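Local structure of RNA-dependent RNA Polymerase (Bombyx mori cytoplasmic polyhedrosis virus, 6TZ0) at residues E6-I11 with Q161-P166; V152-D157 with G781-A786; H412-W417 with E459-E464. The protein synthesises RNA from an RNA template, transcribing fully conservative plus strands and, after core assembly, making the complementary minus strands of the viral genome. All blocks are in the same frame, centred on the assembly; numbering follows the deposited sequence.

In the fold
Interactions 1 and 2 are neighbours, with centres 12 Å apart, and both involve helix 145-160. Interaction 2 packs its middle turns against helix 774-786. Interaction 1 holds the N-terminal loop against the chain just after its end. They touch directly: Y165 OH lies 3.0 Å from D157 OD1, a probable hydrogen bond. Interaction 2 is also near an ATP site, the side chain of A154 being about 10 Å from that of R147; no ATP is bound to this chain. Interaction 3 stands apart in the central polymerase region, its centre 67 Å from that of interaction 1 and 55 Å from that of interaction 2, away from the annotated sites.

Interaction 1: E6-I11 with Q161-P166; sequences ELYNTI and QTTNYP
Y8 lays its phenol ring beside T163 and its backbone beside Q161. This is a loop-to-loop surface contact built on a CH-pi interaction. The N-terminal loop before helix 11-15 meets the connection between helices 145-160 and 166-175. Q161 is the first residue to leave the helix, with a positive phi.

The contact can be followed along Y8. Its CB rests by the carbonyl of Q161, with Y8 CB 3.5 Å from Q161 O. CG lies between the backbone N and the carbonyl carbon (chi1 61°), and this turns the ring toward 161-163. The same carbonyl stays at the ring edge, near its plane, with Y8 CD2 3.6 Å from Q161 O. On the other flank T163 comes over the face. Y8 CE1 is 3.8 Å from T163 CB. That CB sits 4.0 Å from the centroid of the Y8 ring and 18° off the normal, displaced toward the rim. Further out the methyl takes over, with Y8 CZ 3.9 Å from T163 CG2. Beyond the ring, Y8 OH has E6 OE1 of its own loop 2.7 Å away.

No hydrogen bond links the two segments. Y8 O and Q161 O are 3.2 Å apart, but both are acceptors. Other residues supply further ties. Q161 NE2 bonds to S13 O in helix 11-15, and L7 packs on A154 and V158 of helix 145-160. T10 is the N-cap of helix 11-15, and its side chain caps a backbone N just past I11. The opposing loop has its own internal bond. T162 OG1 donates to N164 OD1 at 3.2 Å, almost in line with the amide C=O (175° at the oxygen).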
ATOM      1  N   GLU A   6     -19.622 -39.013  24.652  1.00 60.23           N
ATOM      2  CA  GLU A   6     -19.780 -37.570  24.672  1.00 60.23           C
ATOM      3  C   GLU A   6     -18.522 -36.920  25.238  1.00 60.23           C
ATOM      4  O   GLU A   6     -17.863 -37.465  26.126  1.00 60.23           O
ATOM      5  CB  GLU A   6     -21.013 -37.176  25.492  1.00 60.23           C
ATOM      6  CG  GLU A   6     -22.321 -37.583  24.831  1.00 60.23           C
ATOM      7  CD  GLU A   6     -23.531 -37.274  25.678  1.00 60.23           C
ATOM      8  OE1 GLU A   6     -23.349 -36.905  26.851  1.00 60.23           O
ATOM      9  OE2 GLU A   6     -24.666 -37.397  25.174  1.00 60.23           O
ATOM     10  N   LEU A   7     -18.198 -35.736  24.709  1.00 53.31           N
ATOM     11  CA  LEU A   7     -16.916 -35.097  24.987  1.00 53.31           C
ATOM     12  C   LEU A   7     -16.797 -34.526  26.389  1.00 53.31           C
ATOM     13  O   LEU A   7     -15.680 -34.431  26.904  1.00 53.31           O
ATOM     14  CB  LEU A   7     -16.648 -33.997  23.966  1.00 53.31           C
ATOM     15  CG  LEU A   7     -16.206 -34.508  22.600  1.00 53.31           C
ATOM     16  CD1 LEU A   7     -16.225 -33.395  21.600  1.00 53.31           C
ATOM     17  CD2 LEU A   7     -14.805 -35.065  22.709  1.00 53.31           C
ATOM     18  N   TYR A   8     -17.900 -34.147  27.022  1.00 52.35           N
ATOM     19  CA  TYR A   8     -17.842 -33.650  28.389  1.00 52.35           C
ATOM     20  C   TYR A   8     -17.865 -34.765  29.422  1.00 52.35           C
ATOM     21  O   TYR A   8     -17.905 -34.479  30.620  1.00 52.35           O
ATOM     22  CB  TYR A   8     -18.982 -32.656  28.645  1.00 52.35           C
ATOM     23  CG  TYR A   8     -20.382 -33.201  28.487  1.00 52.35           C
ATOM     24  CD1 TYR A   8     -20.992 -33.234  27.241  1.00 52.35           C
ATOM     25  CD2 TYR A   8     -21.115 -33.623  29.588  1.00 52.35           C
ATOM     26  CE1 TYR A   8     -22.268 -33.712  27.091  1.00 52.35           C
ATOM     27  CE2 TYR A   8     -22.392 -34.099  29.446  1.00 52.35           C
ATOM     28  CZ  TYR A   8     -22.967 -34.136  28.196  1.00 52.35           C
ATOM     29  OH  TYR A   8     -24.249 -34.611  28.040  1.00 52.35           O
ATOM     30  N   ASN A   9     -17.814 -36.022  28.986  1.00 54.97           N
ATOM     31  CA  ASN A   9     -17.801 -37.165  29.884  1.00 54.97           C
ATOM     32  C   ASN A   9     -16.599 -38.070  29.664  1.00 54.97           C
ATOM     33  O   ASN A   9     -16.556 -39.166  30.230  1.00 54.97           O
ATOM     34  CB  ASN A   9     -19.089 -37.971  29.733  1.00 54.97           C
ATOM     35  CG  ASN A   9     -20.281 -37.249  30.283  1.00 54.97           C
ATOM     36  OD1 ASN A   9     -20.209 -36.637  31.348  1.00 54.97           O
ATOM     37  ND2 ASN A   9     -21.392 -37.305  29.563  1.00 54.97           N
ATOM     38  N   THR A  10     -15.634 -37.655  28.853  1.00 53.76           N
ATOM     39  CA  THR A  10     -14.437 -38.455  28.672  1.00 53.76           C
ATOM     40  C   THR A  10     -13.507 -38.294  29.866  1.00 53.76           C
ATOM     41  O   THR A  10     -13.627 -37.361  30.663  1.00 53.76           O
ATOM     42  CB  THR A  10     -13.706 -38.065  27.389  1.00 53.76           C
ATOM     43  OG1 THR A  10     -13.345 -36.681  27.444  1.00 53.76           O
ATOM     44  CG2 THR A  10     -14.590 -38.290  26.199  1.00 53.76           C
ATOM     45  N   ILE A  11     -12.571 -39.235  29.989  1.00 53.86           N
ATOM     46  CA  ILE A  11     -11.593 -39.166  31.067  1.00 53.86           C
ATOM     47  C   ILE A  11     -10.492 -38.154  30.782  1.00 53.86           C
ATOM     48  O   ILE A  11      -9.759 -37.775  31.703  1.00 53.86           O
ATOM     49  CB  ILE A  11     -11.019 -40.564  31.343  1.00 53.86           C
ATOM     50  CG1 ILE A  11     -10.483 -41.180  30.057  1.00 53.86           C
ATOM     51  CG2 ILE A  11     -12.073 -41.458  31.957  1.00 53.86           C
ATOM     52  CD1 ILE A  11      -9.767 -42.487  30.266  1.00 53.86           C
ATOM     53  N   GLN A 161     -16.664 -29.316  31.422  1.00 47.96           N
ATOM     54  CA  GLN A 161     -17.101 -30.675  31.782  1.00 47.96           C
ATOM     55  C   GLN A 161     -18.619 -30.858  31.792  1.00 47.96           C
ATOM     56  O   GLN A 161     -19.105 -31.943  32.116  1.00 47.96           O
ATOM     57  CB  GLN A 161     -16.529 -31.126  33.129  1.00 47.96           C
ATOM     58  CG  GLN A 161     -15.033 -31.271  33.156  1.00 47.96           C
ATOM     59  CD  GLN A 161     -14.536 -31.788  34.487  1.00 47.96           C
ATOM     60  OE1 GLN A 161     -15.323 -32.099  35.377  1.00 47.96           O
ATOM     61  NE2 GLN A 161     -13.223 -31.841  34.646  1.00 47.96           N
ATOM     62  N   THR A 162     -19.387 -29.827  31.451  1.00 47.40           N
ATOM     63  CA  THR A 162     -20.838 -29.880  31.423  1.00 47.40           C
ATOM     64  C   THR A 162     -21.299 -29.307  30.099  1.00 47.40           C
ATOM     65  O   THR A 162     -20.523 -28.689  29.366  1.00 47.40           O
ATOM     66  CB  THR A 162     -21.500 -29.083  32.557  1.00 47.40           C
ATOM     67  OG1 THR A 162     -21.207 -27.692  32.395  1.00 47.40           O
ATOM     68  CG2 THR A 162     -21.023 -29.547  33.926  1.00 47.40           C
ATOM     69  N   THR A 163     -22.572 -29.508  29.802  1.00 48.41           N
ATOM     70  CA  THR A 163     -23.128 -29.036  28.548  1.00 48.41           C
ATOM     71  C   THR A 163     -24.172 -27.938  28.730  1.00 48.41           C
ATOM     72  O   THR A 163     -24.731 -27.471  27.735  1.00 48.41           O
ATOM     73  CB  THR A 163     -23.715 -30.220  27.774  1.00 48.41           C
ATOM     74  OG1 THR A 163     -24.088 -29.800  26.461  1.00 48.41           O
ATOM     75  CG2 THR A 163     -24.928 -30.785  28.490  1.00 48.41           C
ATOM     76  N   ASN A 164     -24.438 -27.503  29.960  1.00 47.24           N
ATOM     77  CA  ASN A 164     -25.431 -26.468  30.222  1.00 47.24           C
ATOM     78  C   ASN A 164     -24.749 -25.121  30.443  1.00 47.24           C
ATOM     79  O   ASN A 164     -24.571 -24.678  31.580  1.00 47.24           O
ATOM     80  CB  ASN A 164     -26.336 -26.854  31.397  1.00 47.24           C
ATOM     81  CG  ASN A 164     -25.568 -27.361  32.598  1.00 47.24           C
ATOM     82  OD1 ASN A 164     -24.339 -27.392  32.596  1.00 47.24           O
ATOM     83  ND2 ASN A 164     -26.293 -27.758  33.636  1.00 47.24           N
ATOM     84  N   TYR A 165     -24.390 -24.470  29.342  1.00 41.79           N
ATOM     85  CA  TYR A 165     -23.929 -23.090  29.336  1.00 41.79           C
ATOM     86  C   TYR A 165     -24.656 -22.371  28.202  1.00 41.79           C
ATOM     87  O   TYR A 165     -25.069 -23.014  27.231  1.00 41.79           O
ATOM     88  CB  TYR A 165     -22.392 -23.013  29.199  1.00 41.79           C
ATOM     89  CG  TYR A 165     -21.792 -23.712  28.011  1.00 41.79           C
ATOM     90  CD1 TYR A 165     -21.633 -23.058  26.799  1.00 41.79           C
ATOM     91  CD2 TYR A 165     -21.358 -25.020  28.112  1.00 41.79           C
ATOM     92  CE1 TYR A 165     -21.083 -23.699  25.723  1.00 41.79           C
ATOM     93  CE2 TYR A 165     -20.809 -25.663  27.045  1.00 41.79           C
ATOM     94  CZ  TYR A 165     -20.672 -25.000  25.851  1.00 41.79           C
ATOM     95  OH  TYR A 165     -20.129 -25.650  24.774  1.00 41.79           O
ATOM     96  N   PRO A 166     -24.875 -21.046  28.321  1.00 40.43           N
ATOM     97  CA  PRO A 166     -25.868 -20.380  27.445  1.00 40.43           C
ATOM     98  C   PRO A 166     -25.556 -20.353  25.957  1.00 40.43           C
ATOM     99  O   PRO A 166     -26.464 -20.105  25.147  1.00 40.43           O
ATOM    100  CB  PRO A 166     -25.905 -18.956  28.005  1.00 40.43           C
ATOM    101  CG  PRO A 166     -25.468 -19.081  29.384  1.00 40.43           C
ATOM    102  CD  PRO A 166     -24.453 -20.145  29.409  1.00 40.43           C
TER

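Interaction 2: V152-D157 with G781-A786; sequences VIASLD and GFFCGA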
ATOM      1  N   VAL A 152     -15.219 -24.988  18.560  1.00 42.29           N
ATOM      2  CA  VAL A 152     -15.447 -24.084  19.691  1.00 42.29           C
ATOM      3  C   VAL A 152     -16.307 -24.753  20.764  1.00 42.29           C
ATOM      4  O   VAL A 152     -15.981 -24.714  21.961  1.00 42.29           O
ATOM      5  CB  VAL A 152     -16.077 -22.766  19.205  1.00 42.29           C
ATOM      6  CG1 VAL A 152     -16.431 -21.877  20.372  1.00 42.29           C
ATOM      7  CG2 VAL A 152     -15.125 -22.040  18.304  1.00 42.29           C
ATOM      8  N   ILE A 153     -17.394 -25.410  20.346  1.00 42.61           N
ATOM      9  CA  ILE A 153     -18.305 -26.045  21.299  1.00 42.61           C
ATOM     10  C   ILE A 153     -17.645 -27.247  21.977  1.00 42.61           C
ATOM     11  O   ILE A 153     -17.829 -27.468  23.181  1.00 42.61           O
ATOM     12  CB  ILE A 153     -19.621 -26.414  20.586  1.00 42.61           C
ATOM     13  CG1 ILE A 153     -20.352 -25.149  20.130  1.00 42.61           C
ATOM     14  CG2 ILE A 153     -20.530 -27.236  21.459  1.00 42.61           C
ATOM     15  CD1 ILE A 153     -20.729 -24.219  21.245  1.00 42.61           C
ATOM     16  N   ALA A 154     -16.817 -27.997  21.238  1.00 43.38           N
ATOM     17  CA  ALA A 154     -16.084 -29.120  21.817  1.00 43.38           C
ATOM     18  C   ALA A 154     -15.075 -28.661  22.858  1.00 43.38           C
ATOM     19  O   ALA A 154     -14.933 -29.292  23.916  1.00 43.38           O
ATOM     20  CB  ALA A 154     -15.371 -29.892  20.715  1.00 43.38           C
ATOM     21  N   SER A 155     -14.373 -27.556  22.577  1.00 43.07           N
ATOM     22  CA  SER A 155     -13.421 -27.016  23.542  1.00 43.07           C
ATOM     23  C   SER A 155     -14.119 -26.541  24.809  1.00 43.07           C
ATOM     24  O   SER A 155     -13.642 -26.806  25.921  1.00 43.07           O
ATOM     25  CB  SER A 155     -12.633 -25.875  22.912  1.00 43.07           C
ATOM     26  OG  SER A 155     -13.490 -24.782  22.664  1.00 43.07           O
ATOM     27  N   LEU A 156     -15.263 -25.861  24.659  1.00 41.72           N
ATOM     28  CA  LEU A 156     -16.023 -25.411  25.825  1.00 41.72           C
ATOM     29  C   LEU A 156     -16.556 -26.582  26.645  1.00 41.72           C
ATOM     30  O   LEU A 156     -16.565 -26.524  27.883  1.00 41.72           O
ATOM     31  CB  LEU A 156     -17.165 -24.508  25.378  1.00 41.72           C
ATOM     32  CG  LEU A 156     -16.890 -23.092  24.899  1.00 41.72           C
ATOM     33  CD1 LEU A 156     -18.047 -22.614  24.085  1.00 41.72           C
ATOM     34  CD2 LEU A 156     -16.761 -22.202  26.102  1.00 41.72           C
ATOM     35  N   ASP A 157     -16.982 -27.658  25.974  1.00 45.66           N
ATOM     36  CA  ASP A 157     -17.503 -28.826  26.683  1.00 45.66           C
ATOM     37  C   ASP A 157     -16.412 -29.531  27.472  1.00 45.66           C
ATOM     38  O   ASP A 157     -16.632 -29.939  28.616  1.00 45.66           O
ATOM     39  CB  ASP A 157     -18.141 -29.814  25.710  1.00 45.66           C
ATOM     40  CG  ASP A 157     -19.434 -29.313  25.135  1.00 45.66           C
ATOM     41  OD1 ASP A 157     -20.079 -28.460  25.770  1.00 45.66           O
ATOM     42  OD2 ASP A 157     -19.823 -29.804  24.058  1.00 45.66           O
ATOM     43  N   GLY A 781      -7.028 -24.172  20.485  1.00 45.45           N
ATOM     44  CA  GLY A 781      -6.180 -24.495  19.350  1.00 45.45           C
ATOM     45  C   GLY A 781      -5.999 -25.985  19.130  1.00 45.45           C
ATOM     46  O   GLY A 781      -5.920 -26.438  17.981  1.00 45.45           O
ATOM     47  N   PHE A 782      -5.944 -26.767  20.216  1.00 47.02           N
ATOM     48  CA  PHE A 782      -5.892 -28.221  20.082  1.00 47.02           C
ATOM     49  C   PHE A 782      -7.144 -28.771  19.418  1.00 47.02           C
ATOM     50  O   PHE A 782      -7.058 -29.653  18.560  1.00 47.02           O
ATOM     51  CB  PHE A 782      -5.696 -28.881  21.444  1.00 47.02           C
ATOM     52  CG  PHE A 782      -5.843 -30.379  21.418  1.00 47.02           C
ATOM     53  CD1 PHE A 782      -4.873 -31.179  20.843  1.00 47.02           C
ATOM     54  CD2 PHE A 782      -6.954 -30.985  21.983  1.00 47.02           C
ATOM     55  CE1 PHE A 782      -5.016 -32.555  20.824  1.00 47.02           C
ATOM     56  CE2 PHE A 782      -7.099 -32.351  21.966  1.00 47.02           C
ATOM     57  CZ  PHE A 782      -6.129 -33.138  21.387  1.00 47.02           C
ATOM     58  N   PHE A 783      -8.318 -28.253  19.782  1.00 47.05           N
ATOM     59  CA  PHE A 783      -9.527 -28.780  19.155  1.00 47.05           C
ATOM     60  C   PHE A 783      -9.731 -28.262  17.739  1.00 47.05           C
ATOM     61  O   PHE A 783     -10.315 -28.972  16.913  1.00 47.05           O
ATOM     62  CB  PHE A 783     -10.753 -28.505  20.010  1.00 47.05           C
ATOM     63  CG  PHE A 783     -10.905 -29.469  21.130  1.00 47.05           C
ATOM     64  CD1 PHE A 783     -11.265 -30.775  20.867  1.00 47.05           C
ATOM     65  CD2 PHE A 783     -10.703 -29.084  22.437  1.00 47.05           C
ATOM     66  CE1 PHE A 783     -11.405 -31.681  21.881  1.00 47.05           C
ATOM     67  CE2 PHE A 783     -10.852 -29.987  23.457  1.00 47.05           C
ATOM     68  CZ  PHE A 783     -11.200 -31.286  23.174  1.00 47.05           C
ATOM     69  N   CYS A 784      -9.243 -27.063  17.411  1.00 51.49           N
ATOM     70  CA  CYS A 784      -9.366 -26.648  16.018  1.00 51.49           C
ATOM     71  C   CYS A 784      -8.325 -27.335  15.145  1.00 51.49           C
ATOM     72  O   CYS A 784      -8.465 -27.354  13.920  1.00 51.49           O
ATOM     73  CB  CYS A 784      -9.260 -25.131  15.869  1.00 51.49           C
ATOM     74  SG  CYS A 784      -7.615 -24.465  16.010  1.00 51.49           S
ATOM     75  N   GLY A 785      -7.273 -27.893  15.746  1.00 51.98           N
ATOM     76  CA  GLY A 785      -6.419 -28.795  14.995  1.00 51.98           C
ATOM     77  C   GLY A 785      -6.965 -30.207  14.921  1.00 51.98           C
ATOM     78  O   GLY A 785      -6.725 -30.921  13.945  1.00 51.98           O
ATOM     79  N   ALA A 786      -7.710 -30.630  15.943  1.00 50.81           N
ATOM     80  CA  ALA A 786      -8.248 -31.983  15.995  1.00 50.81           C
ATOM     81  C   ALA A 786      -9.507 -32.163  15.164  1.00 50.81           C
ATOM     82  O   ALA A 786      -9.810 -33.291  14.764  1.00 50.81           O
ATOM     83  CB  ALA A 786      -8.556 -32.371  17.441  1.00 50.81           C
TER
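F783 sets one face of its ring over the backbone of A154 and S155. It reaches from helix 774-786 to helix 145-160, and the contact is buried helix-helix packing. The two backbones are nearest at S155 and F783, where the CA atoms are 6.1 Å apart. Small side chains on helix 145-160 let the ring reach the main chain.

The CD2 side of the ring does most of the touching. F783 CD2 is 3.6 Å from S155 CA and 3.8 Å from S155 CB. The carbonyl of A154 lies over the same face toward the rim, with A154 O 4.2 Å from F783 CE2. A154 adds its methyl group, CB being 4.2 Å from F783 CD1. F783 CG is anti to its own carbonyl carbon (chi1 -80°), which directs the ring at the facing helix. The opposite face of the ring is covered by F782 CD2, over its centre. The ring is thus held between its chain neighbour and the other helix.

The S155 hydroxyl turns back on its own helix. S155 OG donates to V152 O at 2.6 Å, tilted 29° from the carbonyl plane. L156 N bonds to the same V152 O, from the same face of that plane. On another side, M218 of helix 206-218 touches S155.

The contact joins two helices far apart in sequence. R147 lies on helix 145-160 and R791 follows helix 774-786. Both bind ATP in another structure of this protein.

No hydrogen bond crosses between the segments. With the serine hydroxyl engaged inside its own helix, cohesion between these two segments probably rests on van der Waals packing of an aromatic face on aliphatic and backbone atoms.

Interaction 3: H412-W417 with E459-E464; sequences HHDEAW and EYRTPE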
ATOM      1  N   HIS A 412      22.338   6.058  -6.615  1.00 36.65           N
ATOM      2  CA  HIS A 412      22.052   5.674  -7.991  1.00 36.65           C
ATOM      3  C   HIS A 412      20.577   5.293  -8.051  1.00 36.65           C
ATOM      4  O   HIS A 412      20.159   4.313  -7.428  1.00 36.65           O
ATOM      5  CB  HIS A 412      22.945   4.524  -8.444  1.00 36.65           C
ATOM      6  CG  HIS A 412      22.810   4.194  -9.897  1.00 36.65           C
ATOM      7  ND1 HIS A 412      23.323   4.996 -10.891  1.00 36.65           N
ATOM      8  CD2 HIS A 412      22.222   3.150 -10.522  1.00 36.65           C
ATOM      9  CE1 HIS A 412      23.056   4.460 -12.067  1.00 36.65           C
ATOM     10  NE2 HIS A 412      22.388   3.339 -11.872  1.00 36.65           N
ATOM     11  N   HIS A 413      19.792   6.066  -8.792  1.00 33.94           N
ATOM     12  CA  HIS A 413      18.344   5.978  -8.694  1.00 33.94           C
ATOM     13  C   HIS A 413      17.737   4.936  -9.619  1.00 33.94           C
ATOM     14  O   HIS A 413      16.613   4.485  -9.369  1.00 33.94           O
ATOM     15  CB  HIS A 413      17.739   7.353  -8.962  1.00 33.94           C
ATOM     16  CG  HIS A 413      18.145   8.383  -7.956  1.00 33.94           C
ATOM     17  ND1 HIS A 413      17.594   8.448  -6.695  1.00 33.94           N
ATOM     18  CD2 HIS A 413      19.074   9.363  -8.011  1.00 33.94           C
ATOM     19  CE1 HIS A 413      18.151   9.440  -6.025  1.00 33.94           C
ATOM     20  NE2 HIS A 413      19.056  10.008  -6.798  1.00 33.94           N
ATOM     21  N   ASP A 414      18.462   4.517 -10.652  1.00 34.75           N
ATOM     22  CA  ASP A 414      17.976   3.459 -11.526  1.00 34.75           C
ATOM     23  C   ASP A 414      18.020   2.108 -10.828  1.00 34.75           C
ATOM     24  O   ASP A 414      17.055   1.332 -10.886  1.00 34.75           O
ATOM     25  CB  ASP A 414      18.812   3.439 -12.795  1.00 34.75           C
ATOM     26  CG  ASP A 414      18.629   4.684 -13.602  1.00 34.75           C
ATOM     27  OD1 ASP A 414      17.548   5.270 -13.482  1.00 34.75           O
ATOM     28  OD2 ASP A 414      19.548   5.081 -14.345  1.00 34.75           O
ATOM     29  N   GLU A 415      19.139   1.814 -10.166  1.00 38.58           N
ATOM     30  CA  GLU A 415      19.241   0.599  -9.372  1.00 38.58           C
ATOM     31  C   GLU A 415      18.274   0.627  -8.199  1.00 38.58           C
ATOM     32  O   GLU A 415      17.741  -0.418  -7.817  1.00 38.58           O
ATOM     33  CB  GLU A 415      20.681   0.416  -8.898  1.00 38.58           C
ATOM     34  CG  GLU A 415      20.963  -0.883  -8.167  1.00 38.58           C
ATOM     35  CD  GLU A 415      20.857  -2.104  -9.058  1.00 38.58           C
ATOM     36  OE1 GLU A 415      21.085  -1.982 -10.277  1.00 38.58           O
ATOM     37  OE2 GLU A 415      20.542  -3.192  -8.537  1.00 38.58           O
ATOM     38  N   ALA A 416      17.993   1.816  -7.660  1.00 35.34           N
ATOM     39  CA  ALA A 416      16.998   1.942  -6.602  1.00 35.34           C
ATOM     40  C   ALA A 416      15.593   1.648  -7.114  1.00 35.34           C
ATOM     41  O   ALA A 416      14.801   1.015  -6.415  1.00 35.34           O
ATOM     42  CB  ALA A 416      17.066   3.336  -5.988  1.00 35.34           C
ATOM     43  N   TRP A 417      15.272   2.083  -8.334  1.00 33.66           N
ATOM     44  CA  TRP A 417      13.974   1.771  -8.930  1.00 33.66           C
ATOM     45  C   TRP A 417      13.820   0.281  -9.212  1.00 33.66           C
ATOM     46  O   TRP A 417      12.755  -0.301  -8.961  1.00 33.66           O
ATOM     47  CB  TRP A 417      13.789   2.589 -10.207  1.00 33.66           C
ATOM     48  CG  TRP A 417      12.652   2.154 -11.067  1.00 33.66           C
ATOM     49  CD1 TRP A 417      12.743   1.521 -12.268  1.00 33.66           C
ATOM     50  CD2 TRP A 417      11.255   2.300 -10.799  1.00 33.66           C
ATOM     51  NE1 TRP A 417      11.499   1.271 -12.769  1.00 33.66           N
ATOM     52  CE2 TRP A 417      10.564   1.739 -11.887  1.00 33.66           C
ATOM     53  CE3 TRP A 417      10.522   2.854  -9.750  1.00 33.66           C
ATOM     54  CZ2 TRP A 417       9.181   1.712 -11.952  1.00 33.66           C
ATOM     55  CZ3 TRP A 417       9.151   2.829  -9.819  1.00 33.66           C
ATOM     56  CH2 TRP A 417       8.494   2.260 -10.909  1.00 33.66           C
ATOM     57  N   GLU A 459      11.879   1.272 -23.697  1.00 34.87           N
ATOM     58  CA  GLU A 459      11.394   2.640 -23.615  1.00 34.87           C
ATOM     59  C   GLU A 459      11.516   3.205 -22.207  1.00 34.87           C
ATOM     60  O   GLU A 459      10.790   4.134 -21.853  1.00 34.87           O
ATOM     61  CB  GLU A 459       9.952   2.719 -24.116  1.00 34.87           C
ATOM     62  CG  GLU A 459       8.950   1.901 -23.336  1.00 34.87           C
ATOM     63  CD  GLU A 459       7.559   2.023 -23.911  1.00 34.87           C
ATOM     64  OE1 GLU A 459       7.408   2.672 -24.965  1.00 34.87           O
ATOM     65  OE2 GLU A 459       6.609   1.494 -23.297  1.00 34.87           O
ATOM     66  N   TYR A 460      12.441   2.672 -21.409  1.00 29.82           N
ATOM     67  CA  TYR A 460      12.695   3.214 -20.080  1.00 29.82           C
ATOM     68  C   TYR A 460      13.299   4.611 -20.143  1.00 29.82           C
ATOM     69  O   TYR A 460      13.066   5.424 -19.243  1.00 29.82           O
ATOM     70  CB  TYR A 460      13.610   2.266 -19.305  1.00 29.82           C
ATOM     71  CG  TYR A 460      13.988   2.739 -17.923  1.00 29.82           C
ATOM     72  CD1 TYR A 460      13.070   2.717 -16.885  1.00 29.82           C
ATOM     73  CD2 TYR A 460      15.271   3.189 -17.653  1.00 29.82           C
ATOM     74  CE1 TYR A 460      13.417   3.145 -15.621  1.00 29.82           C
ATOM     75  CE2 TYR A 460      15.630   3.612 -16.394  1.00 29.82           C
ATOM     76  CZ  TYR A 460      14.698   3.592 -15.386  1.00 29.82           C
ATOM     77  OH  TYR A 460      15.049   4.021 -14.134  1.00 29.82           O
ATOM     78  N   ARG A 461      14.049   4.917 -21.197  1.00 26.42           N
ATOM     79  CA  ARG A 461      14.697   6.207 -21.361  1.00 26.42           C
ATOM     80  C   ARG A 461      13.931   7.137 -22.289  1.00 26.42           C
ATOM     81  O   ARG A 461      14.443   8.201 -22.638  1.00 26.42           O
ATOM     82  CB  ARG A 461      16.115   6.020 -21.895  1.00 26.42           C
ATOM     83  CG  ARG A 461      17.020   5.177 -21.029  1.00 26.42           C
ATOM     84  CD  ARG A 461      17.422   5.869 -19.751  1.00 26.42           C
ATOM     85  NE  ARG A 461      18.378   5.065 -19.000  1.00 26.42           N
ATOM     86  CZ  ARG A 461      18.864   5.387 -17.810  1.00 26.42           C
ATOM     87  NH1 ARG A 461      18.489   6.505 -17.217  1.00 26.42           N
ATOM     88  NH2 ARG A 461      19.725   4.584 -17.215  1.00 26.42           N
ATOM     89  N   THR A 462      12.731   6.761 -22.701  1.00 28.23           N
ATOM     90  CA  THR A 462      11.949   7.503 -23.678  1.00 28.23           C
ATOM     91  C   THR A 462      10.955   8.403 -22.973  1.00 28.23           C
ATOM     92  O   THR A 462      10.188   7.920 -22.133  1.00 28.23           O
ATOM     93  CB  THR A 462      11.213   6.539 -24.600  1.00 28.23           C
ATOM     94  OG1 THR A 462      12.166   5.721 -25.284  1.00 28.23           O
ATOM     95  CG2 THR A 462      10.387   7.287 -25.619  1.00 28.23           C
ATOM     96  N   PRO A 463      10.934   9.704 -23.280  1.00 28.75           N
ATOM     97  CA  PRO A 463      10.074  10.626 -22.522  1.00 28.75           C
ATOM     98  C   PRO A 463       8.585  10.470 -22.794  1.00 28.75           C
ATOM     99  O   PRO A 463       7.780  10.917 -21.971  1.00 28.75           O
ATOM    100  CB  PRO A 463      10.572  12.007 -22.964  1.00 28.75           C
ATOM    101  CG  PRO A 463      11.931  11.771 -23.495  1.00 28.75           C
ATOM    102  CD  PRO A 463      11.890  10.429 -24.130  1.00 28.75           C
ATOM    103  N   GLU A 464       8.186   9.850 -23.903  1.00 33.47           N
ATOM    104  CA  GLU A 464       6.768   9.708 -24.212  1.00 33.47           C
ATOM    105  C   GLU A 464       6.075   8.650 -23.370  1.00 33.47           C
ATOM    106  O   GLU A 464       4.841   8.591 -23.378  1.00 33.47           O
ATOM    107  CB  GLU A 464       6.588   9.391 -25.694  1.00 33.47           C
ATOM    108  CG  GLU A 464       6.936  10.557 -26.599  1.00 33.47           C
ATOM    109  CD  GLU A 464       5.952  11.708 -26.468  1.00 33.47           C
ATOM    110  OE1 GLU A 464       4.750  11.445 -26.253  1.00 33.47           O
ATOM    111  OE2 GLU A 464       6.380  12.877 -26.567  1.00 33.47           O
TER
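D414 receives two side chains, one on each carboxylate oxygen. Y460 OH donates to D414 OD1 at 2.9 Å. R461 NH2 forms a salt bridge with D414 OD2 at 2.9 Å, and NH1 adds a weak bond to the same oxygen. Both oxygens are met from above the carboxylate plane, which stands 77° from the guanidinium plane. D414 lies in the first turn of helix 413-422, whose amino end would probably favour its negative charge.

W417, one turn on, lies alongside Y460. The ring planes are only 21° apart, but the rings are displaced so far that they hardly overlap. W417 CD1 is 3.8 Å from Y460 CE1.

The next layer sets these groups. Y460 CE2 lies over the centre of the R461 guanidinium, 3.9 Å above its plane. R461 NH1 also bonds to G580 O. A type I turn, E459 to T462, presents Y460 and R461, and R465 bonds to the carbonyls of E459 and Y460.

Within the central polymerase region the contact joins helix 413-422 to the loop between helices 449-455 and 464-469. T462 bonds to N170 of the Viral structural protein 4 chain. Q453 of helix 449-455 packs on W417 and Y460, while F498 of helix 494-499 and F501 of helix 501-508 meet W417 edge-to-face.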